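Local coordinates for protein putative 6-pyruvoyl tetrahydrobiopterin synthase (Caenorhabditis elegans, PDB 2G64) that probably converts 7,8-dihydroneopterin triphosphate into 6-pyruvoyl tetrahydropterin with release of triphosphate, a zinc-dependent step in making the cofactor tetrahydrobiopterin, at residues A[48-53]-A[123-128]. The protein carries 1 engineered substitution. Sequence-based numbering, arbitrary orientation.
Sequences YVWKVK and YKVTIE
Val49, Lys51 and Lys53 pair with Glu128, Thr126 and Lys124 in hydrogen-bonded antiparallel register, the two strand axes 4.6 Å apart and running at 166°. These are neighbouring strands in the sheet of the tunnelling fold (T-fold), flanked by 6-19 and 133-137. At one end the ladder breaks into a classic beta bulge: Lys53 O accepts from Tyr123 N at 2.8 Å and from Lys124 N at 3.0 Å. On the face packed against helices 68-80 and 101-115, Trp50 turns the CD1-NE1 edge of its indole toward Val125 and Ile127, its six-membered ring leading away from 123-128. Val125 CG1 lies at the ring edge, in plane, 3.4 Å from Trp50 NE1, a buried nitrogen without a polar partner, while Val52 CG2 sits over one ring face, toward its rim. The CD1 methyl of Ile127 reaches Trp50 CD1; its CG2, anti to the backbone N, meets CD1 at the edge of the Tyr48 ring, which stacks on Phe15 beside the zinc ligands His19 and His46. The opposite face, with Val49, Lys51, Thr126 and Glu128, is mainly polar. Lys51 leaves the backbone with CG anti to its carbonyl carbon (chi1 -47°) and runs out extended, so that NZ meets Glu128 OE2 in a long, weak salt bridge of 3.4 Å. Glu128 lies alongside Val49, CB to CB. A leucine in place of Glu128 would probably leave the Lys51 ammonium without this anionic mate and the bridging water without one acceptor. That water accepts from Lys51 NZ at 3.1 Å and donates to Glu128 OE2 at 2.6 Å.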
# COMPACT_ATOMS: atom_id res chain seq x y z
N TYR A 48 3.42 7.39 13.03
CA TYR A 48 2.79 8.51 12.36
C TYR A 48 3.48 8.66 11.00
O TYR A 48 4.71 8.68 10.94
CB TYR A 48 3.03 9.78 13.18
CG TYR A 48 2.24 9.90 14.46
CD1 TYR A 48 0.98 10.50 14.47
CD2 TYR A 48 2.78 9.48 15.69
CE1 TYR A 48 0.25 10.65 15.66
CE2 TYR A 48 2.07 9.64 16.87
CZ TYR A 48 0.81 10.21 16.85
OH TYR A 48 0.13 10.35 18.03
N VAL A 49 2.71 8.75 9.93
CA VAL A 49 3.31 9.11 8.64
C VAL A 49 3.28 10.65 8.52
O VAL A 49 2.23 11.28 8.73
CB VAL A 49 2.55 8.48 7.46
CG1 VAL A 49 3.17 8.90 6.15
CG2 VAL A 49 2.58 6.93 7.56
N TRP A 50 4.41 11.24 8.18
CA TRP A 50 4.47 12.70 8.02
C TRP A 50 4.74 13.02 6.54
O TRP A 50 5.75 12.59 6.00
CB TRP A 50 5.65 13.24 8.83
CG TRP A 50 5.73 14.74 8.88
CD1 TRP A 50 4.70 15.63 8.77
CD2 TRP A 50 6.92 15.52 9.08
NE1 TRP A 50 5.18 16.94 8.90
CE2 TRP A 50 6.53 16.89 9.10
CE3 TRP A 50 8.28 15.20 9.27
CZ2 TRP A 50 7.46 17.94 9.28
CZ3 TRP A 50 9.21 16.26 9.43
CH2 TRP A 50 8.79 17.60 9.45
N LYS A 51 3.86 13.76 5.88
CA LYS A 51 4.21 14.17 4.51
C LYS A 51 4.35 15.68 4.47
O LYS A 51 3.51 16.39 4.98
CB LYS A 51 3.13 13.74 3.51
CG LYS A 51 2.67 12.28 3.66
CD LYS A 51 1.71 11.93 2.54
CE LYS A 51 1.28 10.46 2.63
NZ LYS A 51 0.27 10.14 1.57
N VAL A 52 5.41 16.14 3.83
CA VAL A 52 5.74 17.57 3.78
C VAL A 52 5.65 17.98 2.32
O VAL A 52 6.41 17.48 1.48
CB VAL A 52 7.17 17.83 4.30
CG1 VAL A 52 7.62 19.27 3.97
CG2 VAL A 52 7.20 17.55 5.79
N LYS A 53 4.71 18.87 2.03
CA LYS A 53 4.44 19.28 0.65
C LYS A 53 4.83 20.75 0.44
O LYS A 53 4.44 21.63 1.19
CB LYS A 53 2.95 19.06 0.32
CG LYS A 53 2.56 19.27 -1.16
CD LYS A 53 1.10 18.86 -1.33
CE LYS A 53 0.65 18.96 -2.78
NZ LYS A 53 -0.61 18.20 -3.04
N TYR A 123 3.95 24.33 1.94
CA TYR A 123 2.59 24.46 1.49
C TYR A 123 1.61 23.65 2.36
O TYR A 123 0.55 24.14 2.74
CB TYR A 123 2.52 24.08 0.00
CG TYR A 123 1.11 24.06 -0.53
CD1 TYR A 123 0.40 25.23 -0.75
CD2 TYR A 123 0.47 22.85 -0.79
CE1 TYR A 123 -0.90 25.20 -1.21
CE2 TYR A 123 -0.83 22.81 -1.24
CZ TYR A 123 -1.51 23.98 -1.46
OH TYR A 123 -2.80 23.93 -1.91
N LYS A 124 1.96 22.41 2.69
CA LYS A 124 1.02 21.59 3.45
C LYS A 124 1.76 20.51 4.23
O LYS A 124 2.75 19.93 3.74
CB LYS A 124 0.00 20.95 2.52
CG LYS A 124 -1.05 20.13 3.28
CD LYS A 124 -2.13 19.63 2.36
CE LYS A 124 -1.84 18.21 1.93
NZ LYS A 124 -2.85 17.68 0.94
N VAL A 125 1.27 20.22 5.43
CA VAL A 125 1.73 19.04 6.17
C VAL A 125 0.58 18.05 6.31
O VAL A 125 -0.56 18.45 6.56
CB VAL A 125 2.25 19.46 7.59
CG1 VAL A 125 2.12 18.31 8.60
CG2 VAL A 125 3.69 19.95 7.52
N THR A 126 0.88 16.78 6.16
CA THR A 126 -0.07 15.71 6.40
C THR A 126 0.47 14.85 7.55
O THR A 126 1.65 14.53 7.58
CB THR A 126 -0.21 14.82 5.13
OG1 THR A 126 -0.68 15.64 4.05
CG2 THR A 126 -1.22 13.68 5.37
N ILE A 127 -0.42 14.46 8.46
CA ILE A 127 -0.09 13.44 9.46
C ILE A 127 -1.10 12.31 9.28
O ILE A 127 -2.30 12.54 9.32
CB ILE A 127 -0.21 14.00 10.90
CG1 ILE A 127 0.98 14.96 11.19
CG2 ILE A 127 -0.27 12.86 11.93
CD1 ILE A 127 2.36 14.28 11.20
N GLU A 128 -0.61 11.08 9.09
CA GLU A 128 -1.50 9.92 9.14
C GLU A 128 -1.25 9.23 10.47
O GLU A 128 -0.19 8.65 10.69
CB GLU A 128 -1.25 8.97 7.96
CG GLU A 128 -1.25 9.67 6.58
CD GLU A 128 -1.19 8.72 5.39
OE1 GLU A 128 -0.83 7.53 5.57
OE2 GLU A 128 -1.50 9.17 4.26
O HOH W 1 1.36 16.95 2.83
O HOH W 2 -2.34 11.17 2.80